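Local coordinates for protein glutamate--LysW ligase ArgX (Sulfolobus tokodaii, PDB 3VPB) that probably catalyses the ATP-dependent joining of glutamate's amino group to the gamma-carboxyl of the C-terminal glutamate of the carrier protein LysW, in arginine biosynthesis, at residues B[15-20]-B[51-56]; B[126-131]-B[151-156]; B[178-183]-B[258-263]; B[237-242]-B[247-252]. All coordinates share one frame; numbering follows the deposited sequence.

Contact 1: residues B[15-20]-B[51-56]; sequences KLIAKA and IIRPVS
Ile-17 reaches from helix 12-23 toward segment 51-56 and overlaps two side chains with its two branches. The longer branch ends in CD1, which sits over one face of the Arg-53 guanidinium, off toward its rim, with Ile-17 CD1 3.8 Å from Arg-53 NE and equally near the Arg-53 CD methylene. The shorter branch meets the end of Ile-51, Ile-17 CG2 to Ile-51 CD1 3.9 Å. Ile-17 carries CG1 beside its backbone N and CG2 anti to it (chi1 -65°), which spreads the two branches over two neighbours, Ile-51 and Arg-53, whose side chains both head toward the helix. Arg-53 is not extended: bends at chi2 and chi3 fold the chain, which lays CD and NE along the Ile-17 methyl. Nothing polar passes between 15-20 and 51-56; the charge is met elsewhere, by a salt bridge from NE to Glu-14 on the same helix and a hydrogen bond from NH2 to Pro-255 O. Helix 268-280 adds Ile-276 against Ile-51. Here a helix packs on a parallel sheet, with strand 49-52 next to strand 2-7, as expected of the Rossmann-like preATP-grasp domain of the LysX subfamily.

Contact 2: residues B[126-131]-B[151-156]; sequences DKPPIG and EHRELM. With ADP (adenosine-5'-diphosphate), chain L.
Arg-153, on helix 143-153, grips Asp-126 end-on through two nitrogens, and both bonds are charged or charge-assisted. In the salt bridge Arg-153 NH1 lies 2.7 Å from Asp-126 OD1; the nitrogen comes from above the carboxylate plane, and the two flat groups stand nearly perpendicular, 84° apart. The second bond goes to the backbone: Arg-153 NH2 reaches Asp-126 O at 2.8 Å, with the oxygen close to the guanidinium plane but the nitrogen well above the carbonyl plane. A bend at chi2 (-76°) turns the arginine chain toward the strand. The apolar part is smaller: Pro-128 sets CD over one guanidinium face, off toward its rim, 3.9 Å from Arg-153 NH1. Asp-126 OD2 is held by Tyr-117 and His-164, while Arg-153 NE bonds to His-152 of a second subunit, so the pair lies at a subunit interface. Lys-127, pointing away from Arg-153, runs extended to the nucleotide, its NZ 2.9 Å from ADP N7 and 2.8 Å from ADP O1A, with Asn-249 and Gln-167 as further partners. The buried charges of Asp-126 and Arg-153 thus probably offset each other behind a lysine that donates to adenine N7 and whose charge probably meets the alpha-phosphate oxygen O1A.

Contact 3: residues B[178-183]-B[258-263]; sequences RCIAIG and KGFMVA. With GLU (glutamic acid), chain M; SO4 (sulfate ion), chain P.
Phe-260 and Ile-180 form the direct contact, a CH-pi interaction in which the Ile-180 CD1 methyl stands over the ring face, 3.7 Å from the Phe-260 ring centroid and 17° off the normal. The ring gets there because CG is anti to the backbone N (chi1 -169°), which sends it from helix 258-264 toward strand 175-182; the two segments run almost at right angles, their axes 9.8 Å apart at closest. At the start of the same helix the backbone holds the side-chain carboxylate of the bound glutamate. Gly-259 N donates to OE1 of that ligand at 2.9 Å, the straighter bond at 160°. Phe-260 N donates to the ligand's OE2, also at 2.9 Å. Two residues before Ile-180 in the strand, Arg-178 brings NH2 to sulfate O4 at 2.7 Å, the ion lying at the guanidinium edge. Asp-237 braces that NH2, and NH1 pairs with Glu-56 of the LysW chain, which also bonds to the glutamate. Gly-259 and Phe-260 are the GF motif, inferred to be essential for ArgX substrate specificity, seen here at the side-chain carboxylate end of the amino-acid pocket.

Contact 4: residues B[237-242]-B[247-252]; sequences DILEHP and VVNELN. With MG (magnesium ion), chain N; ZN (zinc ion), chain O; ADP (adenosine-5'-diphosphate), chain L.
Strands 233-241 and 245-252 pair as an antiparallel hairpin, with Leu-239 and Val-247 a hydrogen-bonded pair, until a classic beta bulge sets both Asn-249 and Glu-250 opposite Asp-237, whose N bonds to Glu-250 O and whose O takes Asn-249 N and, weakly, Glu-250 N. Asp-237 and Glu-250 lie side by side, pointing the same way, with carboxylate planes 86° apart. Their nearest oxygens, Asp-237 OD2 and Glu-250 OE1, are 3.0 Å apart because both bind magnesium, each at 2.1 Å. Glu-250, with CG between its backbone N and carbonyl carbon (chi1 66°) and extended beyond, brings both oxygens to zinc, and its OE1 bridges the two metals. Asn-252 OD1 joins the zinc at 2.4 Å. ADP completes the bridge: O2A and O2B go to magnesium and O1B to zinc. Leu-239 sets CD1 over a face of the adenine, 3.7 Å from ADP C6, and also packs against the amide of Asn-249. A water accepts from Asn-249 ND2 at 2.7 Å and donates to Asp-237 OD2, an oxygen that Arg-192 NH1 also reaches. Two metals between acidic side chains and the diphosphate probably offset much of the negative charge gathered there; zinc probably occupies the place of the second magnesium of this ATP-grasp site.

In the fold
From the N terminus, contact 1 closes first, tying helix 12-23 to strand 49-52 within the preATP-grasp domain. Contact 2 follows in series, joining strand 124-127 of the four-stranded antiparallel sheet to helix 143-153. Contact 3 then closes a long loop from strand 175-182 to helix 258-264, and contact 4, the 233-241/245-252 hairpin, is nested inside it; both reach the same five-stranded sheet. Contacts 3 and 4 meet where Arg-178 pairs with Asp-237. Contacts 2 and 4, with centres about 21 Å apart, approach ADP from two sheets and touch through Lys-127 and Asn-249. Contact 1 reaches contact 3 through Leu-16 against Met-261, joining the preATP-grasp and ATP-grasp parts of the chain.

Contact 1: residues B[15-20]-B[51-56]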
# COMPACT_ATOMS: atom_id res chain seq x y z
N LYS B 15 20.74 -1.20 -23.56
CA LYS B 15 21.90 -0.61 -24.24
C LYS B 15 22.38 -1.50 -25.36
O LYS B 15 22.67 -1.01 -26.48
CB LYS B 15 23.02 -0.34 -23.24
CG LYS B 15 22.70 0.78 -22.30
CD LYS B 15 23.84 1.00 -21.31
CE LYS B 15 23.96 -0.16 -20.35
NZ LYS B 15 25.37 -0.27 -19.86
N LEU B 16 22.44 -2.79 -25.07
CA LEU B 16 22.87 -3.79 -26.05
C LEU B 16 21.89 -3.87 -27.23
O LEU B 16 22.31 -4.05 -28.38
CB LEU B 16 23.06 -5.17 -25.41
CG LEU B 16 24.25 -5.36 -24.44
CD1 LEU B 16 24.18 -6.74 -23.81
CD2 LEU B 16 25.62 -5.16 -25.13
N ILE B 17 20.58 -3.72 -26.96
CA ILE B 17 19.61 -3.76 -28.05
C ILE B 17 19.73 -2.50 -28.90
O ILE B 17 19.69 -2.57 -30.12
CB ILE B 17 18.14 -3.98 -27.55
CG1 ILE B 17 17.98 -5.35 -26.89
CG2 ILE B 17 17.12 -3.84 -28.72
CD1 ILE B 17 16.67 -5.48 -26.09
N ALA B 18 19.91 -1.34 -28.27
CA ALA B 18 20.11 -0.10 -29.00
C ALA B 18 21.38 -0.19 -29.87
O ALA B 18 21.38 0.26 -31.03
CB ALA B 18 20.21 1.09 -28.05
N LYS B 19 22.43 -0.80 -29.34
CA LYS B 19 23.71 -0.86 -30.04
C LYS B 19 23.56 -1.78 -31.23
O LYS B 19 24.09 -1.50 -32.32
CB LYS B 19 24.83 -1.34 -29.11
CG LYS B 19 26.23 -1.41 -29.75
CD LYS B 19 26.71 -0.02 -30.24
CE LYS B 19 28.17 -0.04 -30.70
NZ LYS B 19 28.35 -0.67 -32.05
N ALA B 20 22.81 -2.86 -31.05
CA ALA B 20 22.59 -3.80 -32.14
C ALA B 20 21.71 -3.23 -33.26
O ALA B 20 21.92 -3.54 -34.44
CB ALA B 20 22.02 -5.15 -31.61
N ILE B 51 9.90 -2.63 -29.70
CA ILE B 51 10.56 -3.65 -28.86
C ILE B 51 10.24 -3.19 -27.45
O ILE B 51 10.60 -2.08 -27.09
CB ILE B 51 12.07 -3.68 -29.09
CG1 ILE B 51 12.39 -4.00 -30.55
CG2 ILE B 51 12.79 -4.68 -28.11
CD1 ILE B 51 13.91 -4.00 -30.84
N ILE B 52 9.49 -4.00 -26.72
CA ILE B 52 8.88 -3.53 -25.47
C ILE B 52 9.81 -3.95 -24.34
O ILE B 52 9.87 -5.11 -23.99
CB ILE B 52 7.45 -4.16 -25.26
CG1 ILE B 52 6.48 -3.82 -26.42
CG2 ILE B 52 6.90 -3.71 -23.89
CD1 ILE B 52 6.26 -2.28 -26.67
N ARG B 53 10.46 -2.96 -23.73
CA ARG B 53 11.52 -3.20 -22.75
C ARG B 53 11.36 -2.57 -21.33
O ARG B 53 12.30 -2.64 -20.55
CB ARG B 53 12.88 -2.80 -23.36
CG ARG B 53 13.31 -3.70 -24.54
CD ARG B 53 13.39 -5.17 -24.13
NE ARG B 53 14.36 -5.35 -23.05
CZ ARG B 53 14.72 -6.54 -22.57
NH1 ARG B 53 15.62 -6.63 -21.60
NH2 ARG B 53 14.20 -7.63 -23.10
N PRO B 54 10.18 -1.98 -20.97
CA PRO B 54 10.12 -1.47 -19.61
C PRO B 54 10.32 -2.55 -18.54
O PRO B 54 9.88 -3.70 -18.73
CB PRO B 54 8.67 -0.91 -19.51
CG PRO B 54 8.33 -0.58 -20.92
CD PRO B 54 8.91 -1.75 -21.67
N VAL B 55 10.94 -2.15 -17.43
CA VAL B 55 11.18 -3.02 -16.27
C VAL B 55 9.85 -3.21 -15.54
O VAL B 55 9.59 -4.27 -14.94
CB VAL B 55 12.22 -2.39 -15.30
CG1 VAL B 55 12.60 -3.36 -14.16
CG2 VAL B 55 13.48 -1.93 -16.06
N SER B 56 8.99 -2.19 -15.58
CA SER B 56 7.67 -2.29 -14.93
C SER B 56 6.80 -3.12 -15.86
O SER B 56 6.64 -2.76 -17.02
CB SER B 56 7.03 -0.91 -14.79
OG SER B 56 5.63 -1.03 -14.57

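Contact 2: residues B[126-131]-B[151-156]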
# COMPACT_ATOMS: atom_id res chain seq x y z
N ASP B 126 5.09 -21.02 -1.73
CA ASP B 126 3.92 -20.14 -1.89
C ASP B 126 4.45 -18.86 -2.53
O ASP B 126 5.29 -18.17 -1.97
CB ASP B 126 3.28 -19.86 -0.53
CG ASP B 126 2.04 -18.97 -0.62
OD1 ASP B 126 1.93 -18.20 -1.60
OD2 ASP B 126 1.22 -18.98 0.33
N LYS B 127 3.98 -18.55 -3.74
CA LYS B 127 4.40 -17.33 -4.39
C LYS B 127 3.20 -16.65 -5.03
O LYS B 127 2.19 -17.31 -5.34
CB LYS B 127 5.52 -17.60 -5.41
CG LYS B 127 5.06 -18.50 -6.58
CD LYS B 127 6.26 -19.12 -7.32
CE LYS B 127 5.77 -20.04 -8.43
NZ LYS B 127 6.95 -20.84 -8.98
N PRO B 128 3.29 -15.33 -5.23
CA PRO B 128 2.16 -14.64 -5.87
C PRO B 128 2.24 -14.80 -7.40
O PRO B 128 3.31 -15.15 -7.91
CB PRO B 128 2.36 -13.18 -5.48
CG PRO B 128 3.39 -13.17 -4.38
CD PRO B 128 4.26 -14.39 -4.62
N PRO B 129 1.15 -14.50 -8.12
CA PRO B 129 1.16 -14.60 -9.57
C PRO B 129 1.97 -13.51 -10.26
O PRO B 129 2.38 -13.69 -11.39
CB PRO B 129 -0.33 -14.52 -9.94
CG PRO B 129 -0.96 -13.74 -8.84
CD PRO B 129 -0.18 -14.15 -7.60
N ILE B 130 2.15 -12.37 -9.60
CA ILE B 130 2.96 -11.31 -10.17
C ILE B 130 4.21 -11.15 -9.35
O ILE B 130 4.23 -11.42 -8.14
CB ILE B 130 2.22 -9.96 -10.30
CG1 ILE B 130 1.45 -9.61 -9.01
CG2 ILE B 130 1.30 -9.97 -11.51
CD1 ILE B 130 0.82 -8.22 -9.05
N GLY B 131 5.28 -10.75 -10.04
CA GLY B 131 6.56 -10.56 -9.42
C GLY B 131 7.63 -11.15 -10.30
O GLY B 131 7.33 -11.91 -11.25
N GLU B 151 -0.18 -13.80 6.94
CA GLU B 151 -0.41 -12.48 7.52
C GLU B 151 0.29 -11.38 6.73
O GLU B 151 -0.28 -10.31 6.51
CB GLU B 151 0.10 -12.43 8.98
CG GLU B 151 -0.79 -13.14 10.00
CD GLU B 151 -0.36 -12.89 11.45
OE1 GLU B 151 -1.15 -13.23 12.36
OE2 GLU B 151 0.74 -12.35 11.67
N HIS B 152 1.54 -11.63 6.36
CA HIS B 152 2.31 -10.69 5.57
C HIS B 152 1.68 -10.41 4.21
O HIS B 152 1.63 -9.24 3.81
CB HIS B 152 3.76 -11.15 5.42
CG HIS B 152 4.59 -10.89 6.65
ND1 HIS B 152 4.48 -11.63 7.80
CD2 HIS B 152 5.55 -9.96 6.88
CE1 HIS B 152 5.34 -11.16 8.71
NE2 HIS B 152 5.99 -10.15 8.17
N ARG B 153 1.20 -11.45 3.51
CA ARG B 153 0.57 -11.22 2.19
C ARG B 153 -0.69 -10.34 2.31
O ARG B 153 -1.02 -9.58 1.40
CB ARG B 153 0.22 -12.52 1.47
CG ARG B 153 1.39 -13.46 1.16
CD ARG B 153 2.27 -13.02 -0.01
NE ARG B 153 3.43 -13.91 -0.07
CZ ARG B 153 3.46 -15.09 -0.69
NH1 ARG B 153 2.41 -15.52 -1.36
NH2 ARG B 153 4.56 -15.83 -0.62
N GLU B 154 -1.40 -10.47 3.43
CA GLU B 154 -2.66 -9.75 3.61
C GLU B 154 -2.50 -8.24 3.64
O GLU B 154 -3.48 -7.50 3.47
CB GLU B 154 -3.39 -10.21 4.88
CG GLU B 154 -4.01 -11.58 4.74
CD GLU B 154 -5.09 -11.60 3.69
OE1 GLU B 154 -6.18 -11.04 3.96
OE2 GLU B 154 -4.87 -12.18 2.60
N LEU B 155 -1.27 -7.79 3.88
CA LEU B 155 -0.98 -6.36 3.99
C LEU B 155 -0.33 -5.77 2.73
O LEU B 155 0.16 -4.65 2.74
CB LEU B 155 -0.11 -6.11 5.23
CG LEU B 155 -0.79 -5.99 6.61
CD1 LEU B 155 -1.76 -7.10 6.90
CD2 LEU B 155 0.21 -5.86 7.76
N MET B 156 -0.34 -6.53 1.63
CA MET B 156 0.17 -6.02 0.36
C MET B 156 -0.83 -5.05 -0.26
O MET B 156 -2.04 -5.20 -0.08
CB MET B 156 0.46 -7.17 -0.61
CG MET B 156 1.57 -8.15 -0.13
SD MET B 156 3.23 -7.44 -0.01
CE MET B 156 3.36 -7.01 1.73
PB ADP L . 10.23 -15.18 -10.39
O1B ADP L . 9.33 -14.72 -11.47
O2B ADP L . 11.64 -15.56 -10.82
O3B ADP L . 10.23 -14.34 -9.15
PA ADP L . 9.99 -18.05 -10.02
O1A ADP L . 8.70 -18.85 -9.88
O2A ADP L . 10.92 -18.20 -11.20
O3A ADP L . 9.53 -16.52 -9.84
O5' ADP L . 10.82 -18.34 -8.67
C5' ADP L . 12.11 -17.81 -8.41
C4' ADP L . 13.03 -18.92 -7.93
O4' ADP L . 12.42 -19.59 -6.83
C3' ADP L . 13.20 -19.99 -9.02
O3' ADP L . 14.32 -19.69 -9.86
C2' ADP L . 13.44 -21.24 -8.21
O2' ADP L . 14.81 -21.32 -7.80
C1' ADP L . 12.61 -21.00 -6.98
N9 ADP L . 11.29 -21.64 -7.11
C8 ADP L . 10.11 -21.05 -7.46
N7 ADP L . 9.13 -21.96 -7.41
C5 ADP L . 9.68 -23.13 -7.02
C6 ADP L . 9.20 -24.50 -6.80
N6 ADP L . 7.90 -24.79 -6.94
N1 ADP L . 10.10 -25.43 -6.35
C2 ADP L . 11.40 -25.16 -6.17
N3 ADP L . 11.90 -23.92 -6.40
C4 ADP L . 11.09 -22.91 -6.83

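Contact 3: residues B[178-183]-B[258-263]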
# COMPACT_ATOMS: atom_id res chain seq x y z
N ARG B 178 17.32 -21.85 -17.27
CA ARG B 178 16.76 -20.69 -17.95
C ARG B 178 17.06 -20.85 -19.45
O ARG B 178 18.21 -21.03 -19.83
CB ARG B 178 17.40 -19.43 -17.35
CG ARG B 178 17.32 -18.17 -18.21
CD ARG B 178 15.89 -17.85 -18.63
NE ARG B 178 15.03 -17.40 -17.54
CZ ARG B 178 15.00 -16.14 -17.08
NH1 ARG B 178 15.80 -15.21 -17.58
NH2 ARG B 178 14.16 -15.82 -16.09
N CYS B 179 16.01 -20.82 -20.27
CA CYS B 179 16.14 -20.80 -21.73
C CYS B 179 15.55 -19.51 -22.30
O CYS B 179 14.76 -18.82 -21.62
CB CYS B 179 15.40 -22.01 -22.31
SG CYS B 179 15.96 -23.56 -21.55
N ILE B 180 15.92 -19.21 -23.54
CA ILE B 180 15.38 -18.07 -24.26
C ILE B 180 14.95 -18.59 -25.63
O ILE B 180 15.63 -19.44 -26.22
CB ILE B 180 16.42 -16.95 -24.45
CG1 ILE B 180 16.71 -16.28 -23.09
CG2 ILE B 180 15.91 -15.88 -25.47
CD1 ILE B 180 17.65 -15.07 -23.11
N ALA B 181 13.81 -18.11 -26.10
CA ALA B 181 13.30 -18.44 -27.42
C ALA B 181 13.01 -17.15 -28.18
O ALA B 181 12.53 -16.15 -27.59
CB ALA B 181 12.05 -19.29 -27.31
N ILE B 182 13.34 -17.15 -29.46
CA ILE B 182 13.04 -16.04 -30.35
C ILE B 182 12.28 -16.62 -31.53
O ILE B 182 12.74 -17.60 -32.13
CB ILE B 182 14.33 -15.32 -30.82
CG1 ILE B 182 15.02 -14.60 -29.65
CG2 ILE B 182 14.04 -14.31 -31.91
CD1 ILE B 182 16.34 -13.94 -30.06
N GLY B 183 11.11 -16.04 -31.83
CA GLY B 183 10.25 -16.54 -32.91
C GLY B 183 9.76 -17.96 -32.69
O GLY B 183 9.56 -18.70 -33.65
N LYS B 258 21.83 -10.95 -19.21
CA LYS B 258 23.26 -10.82 -18.86
C LYS B 258 23.88 -12.15 -18.43
O LYS B 258 25.03 -12.45 -18.78
CB LYS B 258 23.49 -9.79 -17.76
CG LYS B 258 23.60 -8.37 -18.28
CD LYS B 258 24.16 -7.45 -17.20
CE LYS B 258 23.10 -7.15 -16.16
NZ LYS B 258 23.72 -6.93 -14.84
N GLY B 259 23.13 -12.92 -17.65
CA GLY B 259 23.54 -14.27 -17.23
C GLY B 259 23.60 -15.22 -18.41
O GLY B 259 24.56 -15.99 -18.55
N PHE B 260 22.58 -15.14 -19.27
CA PHE B 260 22.50 -15.98 -20.46
C PHE B 260 23.77 -15.78 -21.28
O PHE B 260 24.41 -16.77 -21.71
CB PHE B 260 21.25 -15.60 -21.26
CG PHE B 260 20.89 -16.54 -22.36
CD1 PHE B 260 20.02 -17.61 -22.14
CD2 PHE B 260 21.37 -16.31 -23.63
CE1 PHE B 260 19.68 -18.46 -23.19
CE2 PHE B 260 21.04 -17.15 -24.68
CZ PHE B 260 20.18 -18.21 -24.48
N MET B 261 24.14 -14.52 -21.46
CA MET B 261 25.34 -14.19 -22.26
C MET B 261 26.64 -14.74 -21.67
O MET B 261 27.46 -15.27 -22.40
CB MET B 261 25.45 -12.70 -22.54
CG MET B 261 24.44 -12.24 -23.56
SD MET B 261 24.54 -10.47 -23.80
CE MET B 261 26.08 -10.43 -24.75
N VAL B 262 26.82 -14.65 -20.36
CA VAL B 262 28.05 -15.20 -19.78
C VAL B 262 28.12 -16.73 -19.92
O VAL B 262 29.20 -17.29 -20.08
CB VAL B 262 28.32 -14.76 -18.31
CG1 VAL B 262 28.19 -13.28 -18.16
CG2 VAL B 262 27.42 -15.47 -17.34
N ALA B 263 26.97 -17.40 -19.88
CA ALA B 263 26.99 -18.84 -19.94
C ALA B 263 27.10 -19.40 -21.36
O ALA B 263 27.83 -20.36 -21.58
CB ALA B 263 25.81 -19.44 -19.20
N GLU M . 15.78 -12.14 -14.33
CA GLU M . 16.74 -13.26 -14.52
C GLU M . 17.34 -13.64 -13.18
O GLU M . 17.71 -14.82 -13.02
CB GLU M . 17.86 -12.86 -15.50
CG GLU M . 18.74 -14.03 -15.92
CD GLU M . 19.84 -13.63 -16.90
OE1 GLU M . 20.42 -12.52 -16.75
OE2 GLU M . 20.12 -14.44 -17.82
OXT GLU M . 17.50 -12.79 -12.27
S SO4 P . 12.93 -13.97 -13.40
O1 SO4 P . 11.57 -13.49 -13.15
O2 SO4 P . 13.84 -13.25 -12.54
O3 SO4 P . 13.09 -15.43 -13.24
O4 SO4 P . 13.30 -13.59 -14.77

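Contact 4: residues B[237-242]-B[247-252]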
# COMPACT_ATOMS: atom_id res chain seq x y z
N ASP B 237 11.64 -20.55 -17.45
CA ASP B 237 12.28 -21.13 -16.28
C ASP B 237 11.81 -22.58 -16.18
O ASP B 237 10.60 -22.87 -16.20
CB ASP B 237 11.87 -20.43 -14.97
CG ASP B 237 12.37 -18.99 -14.84
OD1 ASP B 237 12.70 -18.33 -15.84
OD2 ASP B 237 12.43 -18.50 -13.68
N ILE B 238 12.78 -23.50 -16.05
CA ILE B 238 12.46 -24.92 -15.88
C ILE B 238 13.12 -25.51 -14.62
O ILE B 238 14.25 -25.17 -14.27
CB ILE B 238 12.85 -25.71 -17.15
CG1 ILE B 238 11.83 -25.38 -18.25
CG2 ILE B 238 12.93 -27.24 -16.88
CD1 ILE B 238 12.28 -25.77 -19.65
N LEU B 239 12.35 -26.33 -13.90
CA LEU B 239 12.81 -27.04 -12.72
C LEU B 239 12.96 -28.52 -13.06
O LEU B 239 12.27 -29.04 -13.96
CB LEU B 239 11.83 -26.89 -11.56
CG LEU B 239 11.63 -25.46 -11.07
CD1 LEU B 239 10.33 -25.35 -10.26
CD2 LEU B 239 12.86 -25.05 -10.27
N GLU B 240 13.85 -29.19 -12.34
CA GLU B 240 14.12 -30.62 -12.62
C GLU B 240 13.62 -31.45 -11.45
O GLU B 240 14.11 -31.29 -10.31
CB GLU B 240 15.62 -30.84 -12.84
CG GLU B 240 16.16 -30.06 -14.04
CD GLU B 240 17.66 -29.86 -13.97
OE1 GLU B 240 18.13 -28.99 -13.19
OE2 GLU B 240 18.38 -30.55 -14.71
N HIS B 241 12.60 -32.26 -11.73
CA HIS B 241 11.96 -33.09 -10.71
C HIS B 241 12.60 -34.47 -10.72
O HIS B 241 12.78 -35.05 -11.80
CB HIS B 241 10.45 -33.22 -11.00
CG HIS B 241 9.67 -33.80 -9.87
ND1 HIS B 241 9.63 -35.16 -9.60
CD2 HIS B 241 8.90 -33.21 -8.92
CE1 HIS B 241 8.86 -35.38 -8.55
NE2 HIS B 241 8.42 -34.21 -8.11
N PRO B 242 12.95 -34.99 -9.53
CA PRO B 242 13.64 -36.28 -9.40
C PRO B 242 12.93 -37.46 -10.10
O PRO B 242 13.61 -38.39 -10.52
CB PRO B 242 13.62 -36.55 -7.90
CG PRO B 242 13.37 -35.28 -7.23
CD PRO B 242 12.74 -34.34 -8.22
N VAL B 247 10.01 -29.66 -15.64
CA VAL B 247 8.74 -29.07 -15.24
C VAL B 247 8.87 -27.58 -15.53
O VAL B 247 9.84 -26.95 -15.10
CB VAL B 247 8.50 -29.34 -13.71
CG1 VAL B 247 7.20 -28.76 -13.27
CG2 VAL B 247 8.47 -30.83 -13.41
N VAL B 248 7.91 -27.02 -16.26
CA VAL B 248 7.96 -25.58 -16.55
C VAL B 248 7.42 -24.79 -15.37
O VAL B 248 6.28 -25.02 -14.91
CB VAL B 248 7.18 -25.22 -17.85
CG1 VAL B 248 7.30 -23.71 -18.14
CG2 VAL B 248 7.74 -26.02 -19.01
N ASN B 249 8.25 -23.89 -14.86
CA ASN B 249 7.90 -23.07 -13.72
C ASN B 249 7.30 -21.71 -14.10
O ASN B 249 6.36 -21.24 -13.45
CB ASN B 249 9.14 -22.88 -12.87
CG ASN B 249 8.86 -22.21 -11.55
OD1 ASN B 249 7.80 -22.40 -10.96
ND2 ASN B 249 9.83 -21.44 -11.07
N GLU B 250 7.86 -21.04 -15.10
CA GLU B 250 7.28 -19.77 -15.57
C GLU B 250 7.85 -19.37 -16.91
O GLU B 250 8.82 -19.96 -17.38
CB GLU B 250 7.51 -18.64 -14.57
CG GLU B 250 8.98 -18.24 -14.41
CD GLU B 250 9.13 -16.80 -13.95
OE1 GLU B 250 10.26 -16.42 -13.55
OE2 GLU B 250 8.12 -16.05 -14.02
N LEU B 251 7.24 -18.36 -17.51
CA LEU B 251 7.79 -17.69 -18.68
C LEU B 251 7.87 -16.22 -18.40
O LEU B 251 7.15 -15.74 -17.54
CB LEU B 251 6.92 -17.94 -19.93
CG LEU B 251 7.07 -19.34 -20.55
CD1 LEU B 251 6.08 -20.32 -19.94
CD2 LEU B 251 6.95 -19.31 -22.05
N ASN B 252 8.76 -15.50 -19.07
CA ASN B 252 8.88 -14.07 -18.82
C ASN B 252 8.85 -13.28 -20.11
O ASN B 252 9.50 -13.66 -21.09
CB ASN B 252 10.17 -13.78 -18.05
CG ASN B 252 10.24 -14.55 -16.71
OD1 ASN B 252 9.70 -14.11 -15.70
ND2 ASN B 252 10.93 -15.70 -16.72
MG MG N . 11.90 -16.97 -12.38
ZN ZN O . 9.70 -14.37 -13.36
PB ADP L . 10.23 -15.18 -10.39
O1B ADP L . 9.33 -14.72 -11.47
O2B ADP L . 11.64 -15.56 -10.82
O3B ADP L . 10.23 -14.34 -9.15
PA ADP L . 9.99 -18.05 -10.02
O1A ADP L . 8.70 -18.85 -9.88
O2A ADP L . 10.92 -18.20 -11.20
O3A ADP L . 9.53 -16.52 -9.84
O5' ADP L . 10.82 -18.34 -8.67
C5' ADP L . 12.11 -17.81 -8.41
C4' ADP L . 13.03 -18.92 -7.93
O4' ADP L . 12.42 -19.59 -6.83
C3' ADP L . 13.20 -19.99 -9.02
O3' ADP L . 14.32 -19.69 -9.86
C2' ADP L . 13.44 -21.24 -8.21
O2' ADP L . 14.81 -21.32 -7.80
C1' ADP L . 12.61 -21.00 -6.98
N9 ADP L . 11.29 -21.64 -7.11
C8 ADP L . 10.11 -21.05 -7.46
N7 ADP L . 9.13 -21.96 -7.41
C5 ADP L . 9.68 -23.13 -7.02
C6 ADP L . 9.20 -24.50 -6.80
N6 ADP L . 7.90 -24.79 -6.94
N1 ADP L . 10.10 -25.43 -6.35
C2 ADP L . 11.40 -25.16 -6.17
N3 ADP L . 11.90 -23.92 -6.40
C4 ADP L . 11.09 -22.91 -6.83
O HOH W 1 12.32 -21.04 -11.90
O HOH W 2 13.76 -17.53 -11.52
O HOH W 3 8.41 -12.72 -13.51